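Local coordinates for protein MucR Phosphodiesterase (Pseudomonas aeruginosa, PDB 5M1T) that belongs to the EAL-domain family of bacterial phosphodiesterases and, in this model, holds the ligand C2E together with magnesium ions in one pocket, at residues L37-A40 against L41-Q45; G76-P80 against G81-P85; L101-A104 against C105-R109; L155-T158 against E159-M163; P270-A273 against E274-L277. One frame throughout, in Å; residues are numbered along the deposited sequence.

Contact 1. Residues L37-A40 against L41-Q45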
# COMPACT_ATOMS: atom_id res chain seq x y z
N LEU A 37 -21.15 9.06 7.44
CA LEU A 37 -20.39 8.21 6.52
C LEU A 37 -20.08 6.82 7.10
O LEU A 37 -20.14 5.82 6.37
CB LEU A 37 -19.09 8.88 6.06
CG LEU A 37 -18.22 8.08 5.07
CD1 LEU A 37 -18.95 7.82 3.77
CD2 LEU A 37 -16.92 8.83 4.81
N ARG A 38 -19.78 6.77 8.39
CA ARG A 38 -19.58 5.51 9.10
C ARG A 38 -20.73 4.58 8.91
O ARG A 38 -20.53 3.37 8.82
CB ARG A 38 -19.49 5.72 10.60
CG ARG A 38 -18.17 6.21 11.16
CD ARG A 38 -18.18 5.95 12.65
NE ARG A 38 -17.63 7.04 13.43
CZ ARG A 38 -16.33 7.22 13.67
NH1 ARG A 38 -15.41 6.39 13.17
NH2 ARG A 38 -15.95 8.26 14.42
N GLN A 39 -21.95 5.09 8.94
CA GLN A 39 -23.08 4.19 8.86
C GLN A 39 -23.67 4.06 7.46
O GLN A 39 -24.70 3.42 7.30
CB GLN A 39 -24.17 4.60 9.85
CG GLN A 39 -24.96 5.84 9.48
CD GLN A 39 -26.00 6.17 10.54
OE1 GLN A 39 -25.96 5.62 11.63
NE2 GLN A 39 -26.92 7.06 10.21
N ALA A 40 -23.01 4.65 6.45
CA ALA A 40 -23.58 4.73 5.10
C ALA A 40 -23.81 3.35 4.45
O ALA A 40 -24.84 3.15 3.80
CB ALA A 40 -22.75 5.64 4.18
N LEU A 41 -22.86 2.43 4.61
CA LEU A 41 -23.07 1.04 4.15
C LEU A 41 -24.20 0.33 4.91
O LEU A 41 -25.02 -0.33 4.31
CB LEU A 41 -21.79 0.22 4.29
CG LEU A 41 -20.66 0.55 3.33
CD1 LEU A 41 -19.39 -0.14 3.80
CD2 LEU A 41 -21.05 0.12 1.93
N GLU A 42 -24.22 0.46 6.24
CA GLU A 42 -25.32 -0.12 7.05
C GLU A 42 -26.68 0.40 6.59
O GLU A 42 -27.65 -0.33 6.60
CB GLU A 42 -25.14 0.18 8.55
CG GLU A 42 -26.34 -0.18 9.43
CD GLU A 42 -26.69 -1.68 9.48
OE1 GLU A 42 -27.90 -2.01 9.42
OE2 GLU A 42 -25.77 -2.52 9.55
N ARG A 43 -26.72 1.65 6.15
CA ARG A 43 -27.98 2.26 5.75
C ARG A 43 -28.28 2.10 4.25
O ARG A 43 -29.28 2.63 3.79
CB ARG A 43 -27.98 3.76 6.11
CG ARG A 43 -27.65 4.09 7.57
CD ARG A 43 -28.86 4.13 8.48
NE ARG A 43 -28.52 3.58 9.81
CZ ARG A 43 -28.81 2.33 10.24
NH1 ARG A 43 -29.48 1.46 9.49
NH2 ARG A 43 -28.42 1.94 11.45
N ARG A 44 -27.43 1.40 3.51
CA ARG A 44 -27.53 1.21 2.03
C ARG A 44 -27.64 2.53 1.28
O ARG A 44 -28.36 2.66 0.30
CB ARG A 44 -28.68 0.30 1.60
CG ARG A 44 -28.88 -0.96 2.42
CD ARG A 44 -27.70 -1.91 2.41
NE ARG A 44 -28.21 -3.27 2.57
CZ ARG A 44 -27.51 -4.39 2.38
NH1 ARG A 44 -26.22 -4.34 2.02
NH2 ARG A 44 -28.11 -5.57 2.56
N GLN A 45 -26.93 3.53 1.77
CA GLN A 45 -27.00 4.82 1.16
C GLN A 45 -25.97 4.96 0.03
O GLN A 45 -26.07 5.91 -0.76
CB GLN A 45 -26.82 5.87 2.25
CG GLN A 45 -27.99 5.91 3.23
CD GLN A 45 -27.71 6.86 4.37
OE1 GLN A 45 -26.58 7.31 4.53
NE2 GLN A 45 -28.72 7.15 5.16
O HOH W 1 -20.20 3.18 5.39
O HOH W 2 -21.75 1.14 7.80
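Helix 32-38 of the EAL domain comes to its end here, and Gln-39 and Arg-43 meet across the turn that follows. Gln-39 is the first residue to leave helical backbone angles, yet its carbonyl O still takes the N-H of Arg-43, with O to N at 2.9 Å and an N-H...O angle of 139°. Beyond this bond the two side chains cross at a slant. CG of Gln-39 is tucked between its own N and C (chi1 73°) and lies 3.7 Å from CG of Arg-43. Bends at chi2 and chi3 of the arginine then carry its NE to 3.7 Å from Gln-39 CD. The amide meets the guanidinium at its edge, the two planes 83° apart, so they pack without stacking. CG of Glu-42 rests over one guanidinium face toward the rim, and Glu-42 OE1 makes a long salt bridge of 3.8 Å with Arg-43 NH1.

Leu-41 to Arg-44 form a type I turn, closed by Arg-44 N on Leu-41 O at 3.1 Å. Together with the wider bond from Gln-45 N to Ala-40 O, 2.9 Å, and the left-handed backbone of Arg-44, this meets the definition of a Schellman motif, from which the chain enters strand 46-55. Two waters fill in for lost helical bonds: one links Leu-37 O to Leu-41 N, the other Arg-38 O to Glu-42 N. On the inner side Ala-40 packs on Trp-70 of strand 61-72, whose NE1 is hydrogen-bonded to OE1 of Gln-45.

Contact 2. Residues G76-P80 against G81-P85. With C2E (9,9'-[(2R,3R,3aS,5S,7aR,9R,10R,10aS,12S,14aR)-3,5,10,12-tetrahydroxy-5,12-dioxidooctahydro-2H,7H-difuro[3,2-d:3',2'-j][1,3,7,9,2,8]tetraoxadiphosphacyclododecine-2,9-diyl]bis(2-amino-1,9-dihydro-6H-purin-6-one)), chain C.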
# COMPACT_ATOMS: atom_id res chain seq x y z
N GLY A 76 -29.17 14.75 -0.07
CA GLY A 76 -29.38 14.23 -1.42
C GLY A 76 -28.12 13.57 -1.95
O GLY A 76 -27.25 13.18 -1.19
N LEU A 77 -28.02 13.45 -3.26
CA LEU A 77 -26.96 12.70 -3.90
C LEU A 77 -25.60 13.38 -3.82
O LEU A 77 -25.33 14.34 -4.52
CB LEU A 77 -27.34 12.46 -5.35
CG LEU A 77 -26.55 11.31 -5.98
CD1 LEU A 77 -27.08 9.98 -5.50
CD2 LEU A 77 -26.64 11.40 -7.49
N ILE A 78 -24.74 12.88 -2.94
CA ILE A 78 -23.44 13.49 -2.70
C ILE A 78 -22.38 12.82 -3.58
O ILE A 78 -22.35 11.57 -3.74
CB ILE A 78 -23.03 13.31 -1.22
CG1 ILE A 78 -24.10 13.86 -0.29
CG2 ILE A 78 -21.70 13.99 -0.91
CD1 ILE A 78 -23.72 13.89 1.18
N THR A 79 -21.51 13.66 -4.15
CA THR A 79 -20.43 13.19 -5.02
C THR A 79 -19.19 12.89 -4.21
O THR A 79 -18.95 13.48 -3.18
CB THR A 79 -20.10 14.22 -6.15
OG1 THR A 79 -19.82 15.52 -5.60
CG2 THR A 79 -21.30 14.31 -7.12
N PRO A 80 -18.36 11.98 -4.71
CA PRO A 80 -17.26 11.52 -3.88
C PRO A 80 -16.19 12.57 -3.52
O PRO A 80 -15.49 12.39 -2.54
CB PRO A 80 -16.70 10.35 -4.68
CG PRO A 80 -17.10 10.58 -6.09
CD PRO A 80 -18.31 11.45 -6.08
N GLY A 81 -16.07 13.65 -4.27
CA GLY A 81 -15.16 14.73 -3.88
C GLY A 81 -15.53 15.31 -2.53
O GLY A 81 -14.68 15.89 -1.83
N GLN A 82 -16.80 15.16 -2.15
CA GLN A 82 -17.29 15.73 -0.91
C GLN A 82 -17.07 14.83 0.32
O GLN A 82 -17.25 15.27 1.45
CB GLN A 82 -18.77 16.06 -1.03
CG GLN A 82 -19.06 17.10 -2.10
CD GLN A 82 -20.54 17.18 -2.41
OE1 GLN A 82 -21.35 17.44 -1.52
NE2 GLN A 82 -20.92 16.93 -3.68
N PHE A 83 -16.67 13.58 0.11
CA PHE A 83 -16.48 12.66 1.25
C PHE A 83 -15.36 11.62 1.13
O PHE A 83 -15.02 11.00 2.11
CB PHE A 83 -17.79 11.93 1.58
CG PHE A 83 -18.26 11.00 0.51
CD1 PHE A 83 -17.84 9.69 0.49
CD2 PHE A 83 -19.15 11.44 -0.45
CE1 PHE A 83 -18.30 8.83 -0.51
CE2 PHE A 83 -19.60 10.59 -1.48
CZ PHE A 83 -19.18 9.28 -1.50
N LEU A 84 -14.78 11.41 -0.05
CA LEU A 84 -13.67 10.45 -0.15
C LEU A 84 -12.39 10.85 0.59
O LEU A 84 -11.65 9.98 1.02
CB LEU A 84 -13.35 10.11 -1.60
CG LEU A 84 -14.26 9.08 -2.29
CD1 LEU A 84 -13.75 8.83 -3.69
CD2 LEU A 84 -14.29 7.76 -1.56
N PRO A 85 -12.10 12.16 0.74
CA PRO A 85 -10.94 12.52 1.53
C PRO A 85 -11.07 12.17 3.02
O PRO A 85 -10.10 11.73 3.64
CB PRO A 85 -10.83 14.04 1.33
CG PRO A 85 -11.54 14.29 0.04
CD PRO A 85 -12.69 13.33 0.07
P1 C2E C . -12.10 10.31 -11.72
O2P C2E C . -11.49 8.94 -11.56
O1P C2E C . -11.30 11.27 -12.58
O5' C2E C . -13.56 10.11 -12.33
C5' C2E C . -14.04 10.95 -13.35
C4' C2E C . -14.80 12.12 -12.78
O4' C2E C . -15.09 13.04 -13.86
C3' C2E C . -16.14 11.72 -12.19
O3' C2E C . -16.45 12.60 -11.11
C2' C2E C . -17.12 11.97 -13.32
O2' C2E C . -18.45 12.21 -12.86
C1' C2E C . -16.50 13.22 -13.92
N9 C2E C . -16.88 13.46 -15.31
C8 C2E C . -16.98 12.55 -16.30
N7 C2E C . -17.34 13.15 -17.45
C5 C2E C . -17.47 14.46 -17.21
C6 C2E C . -17.82 15.65 -17.99
O6 C2E C . -18.08 15.54 -19.21
N1 C2E C . -17.84 16.82 -17.34
C2 C2E C . -17.55 16.94 -16.02
N2 C2E C . -17.59 18.15 -15.43
N3 C2E C . -17.21 15.89 -15.26
C4 C2E C . -17.16 14.65 -15.79
P11 C2E C . -16.98 12.01 -9.71
O21 C2E C . -17.98 10.91 -10.00
O11 C2E C . -17.63 13.12 -8.95
O5A C2E C . -15.72 11.40 -8.95
C5A C2E C . -14.62 12.26 -8.63
C4A C2E C . -13.42 11.44 -8.21
O4A C2E C . -13.74 10.61 -7.10
C3A C2E C . -13.00 10.45 -9.27
O3A C2E C . -12.22 11.05 -10.29
C2A C2E C . -12.23 9.43 -8.47
O2A C2E C . -10.91 9.87 -8.19
C1A C2E C . -12.99 9.39 -7.17
N91 C2E C . -13.89 8.20 -7.13
C81 C2E C . -15.13 8.05 -7.64
N71 C2E C . -15.62 6.81 -7.36
C51 C2E C . -14.66 6.17 -6.66
C61 C2E C . -14.50 4.84 -6.05
O61 C2E C . -15.41 3.98 -6.15
N11 C2E C . -13.35 4.57 -5.41
C21 C2E C . -12.36 5.48 -5.33
N21 C2E C . -11.22 5.16 -4.68
N31 C2E C . -12.43 6.72 -5.86
C41 C2E C . -13.54 7.08 -6.53
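Pro-80 lies over one face of the Phe-83 ring, its CA 3.9 Å from the centroid and 29° off the normal, a CH-pi contact. A chi1 of 66° holds the phenyl group back over its own main chain, where its edge also takes CG2 of Ile-78, at 3.6 Å from CD2. CB of Pro-80 also presses on CD1 of Leu-84, a tight 3.5 Å. That same CD1 sits over the face of a C2E base, 3.3 Å from N31, while Pro-80 CG comes to 3.3 Å from O5A of the ligand, giving two apolar pieces of the pocket wall.

Residues 76-83 lead into helix 84-90, with Phe-83 at the N-cap position. Pro-80 O is gripped twice: by Leu-84 N at 2.8 Å, in the carbonyl plane, and by Phe-83 N at 3.1 Å, from well above it. One step earlier Gln-82 N donates to Thr-79 O, 2.9 Å away. Trp-70 of strand 61-72 is edge-to-face with Phe-83. At the polar rim the Gln-82 side chain crosses that of Thr-79, whose CB passes near O11 of C2E; Arg-69, touched by Pro-80, is hydrogen-bonded to the ligand.

Contact 3. Residues L101-A104 against C105-R109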
# COMPACT_ATOMS: atom_id res chain seq x y z
N LEU A 101 -15.85 -2.70 -5.16
CA LEU A 101 -15.29 -3.78 -5.98
C LEU A 101 -16.26 -4.95 -6.14
O LEU A 101 -16.45 -5.46 -7.24
CB LEU A 101 -13.98 -4.26 -5.35
CG LEU A 101 -13.16 -5.32 -6.09
CD1 LEU A 101 -12.81 -4.92 -7.52
CD2 LEU A 101 -11.91 -5.55 -5.28
N ASP A 102 -16.87 -5.38 -5.03
CA ASP A 102 -17.88 -6.45 -5.04
C ASP A 102 -19.06 -6.15 -5.98
O ASP A 102 -19.35 -6.94 -6.84
CB ASP A 102 -18.46 -6.63 -3.64
CG ASP A 102 -19.47 -7.74 -3.58
OD1 ASP A 102 -19.08 -8.90 -3.85
OD2 ASP A 102 -20.66 -7.46 -3.29
N GLU A 103 -19.69 -5.00 -5.80
CA GLU A 103 -20.83 -4.58 -6.60
C GLU A 103 -20.47 -4.36 -8.07
O GLU A 103 -21.29 -4.61 -8.96
CB GLU A 103 -21.40 -3.26 -6.03
CG GLU A 103 -22.52 -2.64 -6.83
CD GLU A 103 -23.86 -3.38 -6.74
OE1 GLU A 103 -23.98 -4.39 -6.01
OE2 GLU A 103 -24.80 -2.95 -7.42
N ALA A 104 -19.27 -3.88 -8.34
CA ALA A 104 -18.83 -3.69 -9.72
C ALA A 104 -18.64 -5.05 -10.38
O ALA A 104 -18.97 -5.26 -11.54
CB ALA A 104 -17.52 -2.92 -9.73
N CYS A 105 -18.06 -5.98 -9.65
CA CYS A 105 -17.84 -7.31 -10.20
C CYS A 105 -19.16 -8.03 -10.41
O CYS A 105 -19.34 -8.74 -11.38
CB CYS A 105 -16.89 -8.14 -9.32
SG CYS A 105 -15.16 -7.62 -9.45
N ARG A 106 -20.10 -7.82 -9.50
CA ARG A 106 -21.43 -8.43 -9.59
C ARG A 106 -22.11 -7.93 -10.84
O ARG A 106 -22.68 -8.70 -11.63
CB ARG A 106 -22.27 -8.06 -8.38
CG ARG A 106 -23.54 -8.91 -8.23
CD ARG A 106 -24.44 -8.47 -7.08
NE ARG A 106 -24.92 -7.10 -7.23
CZ ARG A 106 -25.93 -6.71 -8.03
NH1 ARG A 106 -26.63 -7.59 -8.74
NH2 ARG A 106 -26.26 -5.42 -8.11
N GLN A 107 -22.06 -6.61 -11.01
CA GLN A 107 -22.67 -5.98 -12.15
C GLN A 107 -22.07 -6.42 -13.49
O GLN A 107 -22.81 -6.66 -14.45
CB GLN A 107 -22.57 -4.47 -12.02
CG GLN A 107 -23.47 -3.75 -12.99
CD GLN A 107 -24.95 -4.10 -12.80
OE1 GLN A 107 -25.49 -3.98 -11.70
NE2 GLN A 107 -25.58 -4.53 -13.85
N MET A 108 -20.75 -6.51 -13.57
CA MET A 108 -20.11 -6.91 -14.82
C MET A 108 -20.52 -8.34 -15.19
O MET A 108 -20.88 -8.62 -16.34
CB MET A 108 -18.59 -6.77 -14.71
CG MET A 108 -17.83 -6.95 -16.03
SD MET A 108 -18.34 -5.94 -17.46
CE MET A 108 -18.21 -4.35 -16.78
N ARG A 109 -20.48 -9.25 -14.20
CA ARG A 109 -20.96 -10.60 -14.38
C ARG A 109 -22.38 -10.62 -14.98
O ARG A 109 -22.62 -11.26 -15.97
CB ARG A 109 -20.92 -11.35 -13.06
CG ARG A 109 -21.28 -12.83 -13.12
CD ARG A 109 -20.24 -13.69 -13.82
NE ARG A 109 -20.57 -13.92 -15.21
CZ ARG A 109 -19.69 -14.19 -16.18
NH1 ARG A 109 -18.38 -14.22 -15.93
NH2 ARG A 109 -20.11 -14.40 -17.43
O HOH W 3 -24.94 -1.72 -9.82
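Arg-106 reaches back one turn of helix 93-113 to Glu-103, an i to i+3 salt bridge on the helix surface. CB of Arg-106 lies 3.5 Å from Asp-102 O. CG and CD carry the chain outward, extended through chi2, and a bend at chi3 (61°) swings the guanidinium toward the acid. NE then donates to Glu-103 OE1 at 3.1 Å, with OE1 lying in the guanidinium plane. At the tip NH2 donates to Glu-103 OE2 at 3.0 Å, meeting it on the syn side though tilted out of the carboxylate plane; a weak third bond runs from NH2 to OE1. The grip is side-on, one nitrogen to each oxygen, but the two flat groups are twisted 46° apart, so OE1 is met from above the carboxylate plane. Glu-103 does its share by bending at chi2, which lays its carboxylate alongside the arginine, both side chains pointing the same way.

Beneath them the main chain keeps its regular i to i+4 bonds, such as Arg-106 N to Asp-102 O. On the buried flank Cys-105 SG packs 4.1 Å from Leu-101 CD1, next to Ala-142 of helix 135-145, and Ala-104 faces strands 46-55 and 120-124. Asp-102 turns instead to Arg-145 and His-146. One water joins the next turn to the salt bridge, donating to Glu-103 OE2 at 2.7 Å and to Gln-107 OE1 at 3.0 Å.

Contact 4. Residues L155-T158 against E159-M163. With MG (magnesium ion), chain D.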
# COMPACT_ATOMS: atom_id res chain seq x y z
N LEU A 155 -8.43 -1.59 -13.32
CA LEU A 155 -8.16 -0.87 -12.11
C LEU A 155 -7.42 0.42 -12.48
O LEU A 155 -6.39 0.39 -13.21
CB LEU A 155 -7.38 -1.73 -11.16
CG LEU A 155 -8.17 -2.91 -10.58
CD1 LEU A 155 -7.24 -3.86 -9.86
CD2 LEU A 155 -9.28 -2.50 -9.62
N GLU A 156 -7.96 1.55 -11.99
CA GLU A 156 -7.39 2.87 -12.25
C GLU A 156 -6.62 3.44 -11.03
O GLU A 156 -7.18 3.64 -9.97
CB GLU A 156 -8.51 3.84 -12.65
CG GLU A 156 -9.28 3.44 -13.91
CD GLU A 156 -10.24 4.52 -14.43
OE1 GLU A 156 -10.27 5.64 -13.85
OE2 GLU A 156 -10.96 4.23 -15.43
N VAL A 157 -5.33 3.70 -11.21
CA VAL A 157 -4.49 4.32 -10.21
C VAL A 157 -3.99 5.62 -10.82
O VAL A 157 -3.68 5.69 -12.04
CB VAL A 157 -3.30 3.40 -9.85
CG1 VAL A 157 -2.49 3.98 -8.71
CG2 VAL A 157 -3.79 2.04 -9.42
N THR A 158 -3.95 6.68 -10.04
CA THR A 158 -3.59 7.97 -10.63
C THR A 158 -2.09 7.99 -10.95
O THR A 158 -1.30 7.22 -10.38
CB THR A 158 -3.95 9.19 -9.72
OG1 THR A 158 -3.23 9.11 -8.47
CG2 THR A 158 -5.49 9.29 -9.49
N GLU A 159 -1.72 8.89 -11.85
CA GLU A 159 -0.32 9.16 -12.15
C GLU A 159 0.49 9.37 -10.85
O GLU A 159 1.55 8.79 -10.68
CB GLU A 159 -0.22 10.39 -13.07
CG GLU A 159 1.15 10.55 -13.73
CD GLU A 159 1.24 11.80 -14.58
OE1 GLU A 159 0.22 12.55 -14.61
OE2 GLU A 159 2.31 12.04 -15.20
N SER A 160 -0.01 10.20 -9.95
CA SER A 160 0.71 10.54 -8.72
C SER A 160 0.91 9.31 -7.90
O SER A 160 2.00 9.08 -7.40
CB SER A 160 -0.10 11.51 -7.85
OG SER A 160 -0.57 12.59 -8.63
N THR A 161 -0.17 8.53 -7.76
CA THR A 161 -0.16 7.36 -6.90
C THR A 161 0.87 6.40 -7.42
O THR A 161 1.67 5.87 -6.64
CB THR A 161 -1.56 6.72 -6.81
OG1 THR A 161 -2.40 7.58 -6.04
CG2 THR A 161 -1.54 5.33 -6.13
N ALA A 162 0.89 6.20 -8.73
CA ALA A 162 1.76 5.19 -9.33
C ALA A 162 3.20 5.62 -9.25
O ALA A 162 4.08 4.81 -9.03
CB ALA A 162 1.37 4.92 -10.78
N MET A 163 3.45 6.91 -9.46
CA MET A 163 4.82 7.43 -9.55
C MET A 163 5.43 7.78 -8.18
O MET A 163 6.64 7.96 -8.05
CB MET A 163 4.85 8.64 -10.48
CG MET A 163 4.56 8.31 -11.95
SD MET A 163 5.87 7.29 -12.67
CE MET A 163 5.20 6.79 -14.24
MG MG D . -10.99 7.25 -12.68
O HOH W 4 -4.76 6.68 -7.05
O HOH W 5 -11.64 8.39 -14.41
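Thr-158 is the last residue of strand 153-158 and the N-cap of helix 159-164, and it meets Thr-161 and Ala-162 in the first helical turn. Its carbonyl O accepts from Ala-162 N at 2.9 Å. With chi1 at 61°, OG1 is held between its own N and C and turned to the helix start, where it lies 3.0 Å from OG1 of Thr-161; the two side chains cross at about a right angle. A water links the same two residues: it accepts from Thr-158 N at 3.1 Å and is hydrogen-bonded to Thr-161 OG1 at 2.7 Å. Val-157 adds a loose apolar touch, CG1 to Ala-162 CB at 4.5 Å.

Two residues before the cap, Glu-156 binds magnesium through OE1 at 2.1 Å, next to a water ligand of the metal and to Glu-65, Asn-124 and Asp-186. Its OE2 is held by a salt bridge to Lys-207, which probably helps to hold the carboxylate in place for the metal. Beyond the cap the extended Glu-159 is hydrogen-bonded to Ser-193 and to the backbone N of Gly-189 and Gly-191.

Segments 155-158 and 159-163 run at 82° to each other, their axes 5.1 Å apart at the closest. Strand 153-158 is hydrogen-bonded between strands 120-124 and 182-188 of the barrel typical of EAL domains, and Thr-161 leans on Ala-127 and Phe-130 of helix 127-131.

Contact 5. Residues P270-A273 against E274-L277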
# COMPACT_ATOMS: atom_id res chain seq x y z
N PRO A 270 -22.72 9.64 -15.84
CA PRO A 270 -22.82 8.54 -14.89
C PRO A 270 -24.27 8.30 -14.56
O PRO A 270 -25.00 9.25 -14.33
CB PRO A 270 -22.07 9.06 -13.64
CG PRO A 270 -21.16 10.13 -14.20
CD PRO A 270 -21.92 10.76 -15.32
N MET A 271 -24.69 7.04 -14.57
CA MET A 271 -26.04 6.69 -14.17
C MET A 271 -26.07 5.29 -13.54
O MET A 271 -25.15 4.51 -13.70
CB MET A 271 -27.03 6.87 -15.35
CG MET A 271 -26.70 6.10 -16.63
SD MET A 271 -27.79 6.48 -18.04
CE MET A 271 -26.60 7.41 -19.04
N PRO A 272 -27.12 4.99 -12.76
CA PRO A 272 -27.28 3.64 -12.22
C PRO A 272 -27.43 2.57 -13.33
O PRO A 272 -27.92 2.87 -14.44
CB PRO A 272 -28.57 3.71 -11.38
CG PRO A 272 -28.86 5.15 -11.24
CD PRO A 272 -28.26 5.85 -12.42
N ALA A 273 -26.99 1.35 -13.01
CA ALA A 273 -26.90 0.26 -13.96
C ALA A 273 -28.22 0.05 -14.71
O ALA A 273 -28.23 -0.15 -15.92
CB ALA A 273 -26.52 -1.01 -13.24
N GLU A 274 -29.32 0.12 -13.98
CA GLU A 274 -30.62 -0.10 -14.59
C GLU A 274 -30.96 0.98 -15.63
O GLU A 274 -31.30 0.65 -16.78
CB GLU A 274 -31.70 -0.16 -13.51
CG GLU A 274 -33.10 0.04 -14.08
CD GLU A 274 -34.21 -0.44 -13.16
OE1 GLU A 274 -33.88 -1.05 -12.07
OE2 GLU A 274 -35.41 -0.21 -13.54
N GLN A 275 -30.86 2.25 -15.23
CA GLN A 275 -31.13 3.37 -16.14
C GLN A 275 -30.24 3.34 -17.38
O GLN A 275 -30.67 3.70 -18.46
CB GLN A 275 -31.00 4.71 -15.42
CG GLN A 275 -32.03 4.87 -14.32
CD GLN A 275 -31.86 6.14 -13.51
OE1 GLN A 275 -31.17 7.09 -13.94
NE2 GLN A 275 -32.49 6.18 -12.32
N LEU A 276 -29.00 2.89 -17.22
CA LEU A 276 -28.08 2.74 -18.36
C LEU A 276 -28.64 1.75 -19.37
O LEU A 276 -28.57 1.99 -20.57
CB LEU A 276 -26.69 2.31 -17.87
CG LEU A 276 -25.59 2.16 -18.93
CD1 LEU A 276 -25.26 3.52 -19.53
CD2 LEU A 276 -24.36 1.52 -18.34
N LEU A 277 -29.19 0.65 -18.85
CA LEU A 277 -29.90 -0.40 -19.61
C LEU A 277 -28.92 -1.49 -20.07
O LEU A 277 -28.34 -2.20 -19.24
CB LEU A 277 -30.71 0.15 -20.80
CG LEU A 277 -31.73 1.30 -20.61
CD1 LEU A 277 -32.33 1.73 -21.96
CD2 LEU A 277 -32.86 1.00 -19.65
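With chi1 at 56°, CG of Met-271 is folded between its own N and C and turned toward Leu-276; the two side chains meet at about a right angle. CG of the methionine lies 4.0 Å from Leu-276 CB, and a bend at chi3 (109°) keeps the thioether close, with SD 3.8 Å from Leu-276 CA and CE 4.1 Å from Leu-276 CD1. Gln-275 brings its amide against the Pro-272 ring at a slant: Gln-275 OE1 is 3.5 Å from Pro-272 CD and its NE2 3.9 Å from Pro-272 CG.

Pro-272 is the N-cap residue of the short helix 273-276 near the end of the modelled chain. Its carbonyl O takes Leu-276 N at 3.0 Å, and Ala-273 O takes Leu-277 N at 3.2 Å. Just before, Met-271 is hydrogen-bonded through its backbone to Tyr-50 of strand 46-55, and Pro-270 touches C2E. Leu-276 reaches Met-61 and Val-64 of strand 61-72.

Across this turn the side chains meet by van der Waals contact alone, even where an amide is involved, and the directional hold comes from the two main-chain bonds.

Overall arrangement
Contact 2 faces the ligand, with Pro-80 and Leu-84 against C2E, and contact 4 brings in one of the two magnesium ions through Glu-156; their centres are 20 Å apart. Contact 5 reaches the same pocket through Pro-270, its nearest atoms about 7 Å from those of contact 2. Contacts 1 and 3 stand further back: the side chain of Leu-41 is about 11 Å from C2E and that of Ala-104 about 8 Å. Two direct touches tie the set together. Leu-37 CD1 of contact 1 packs 3.9 Å from Phe-83 CD1 of contact 2, and Gln-107 CD of contact 3 lies 3.5 Å from Ala-273 CB of contact 5.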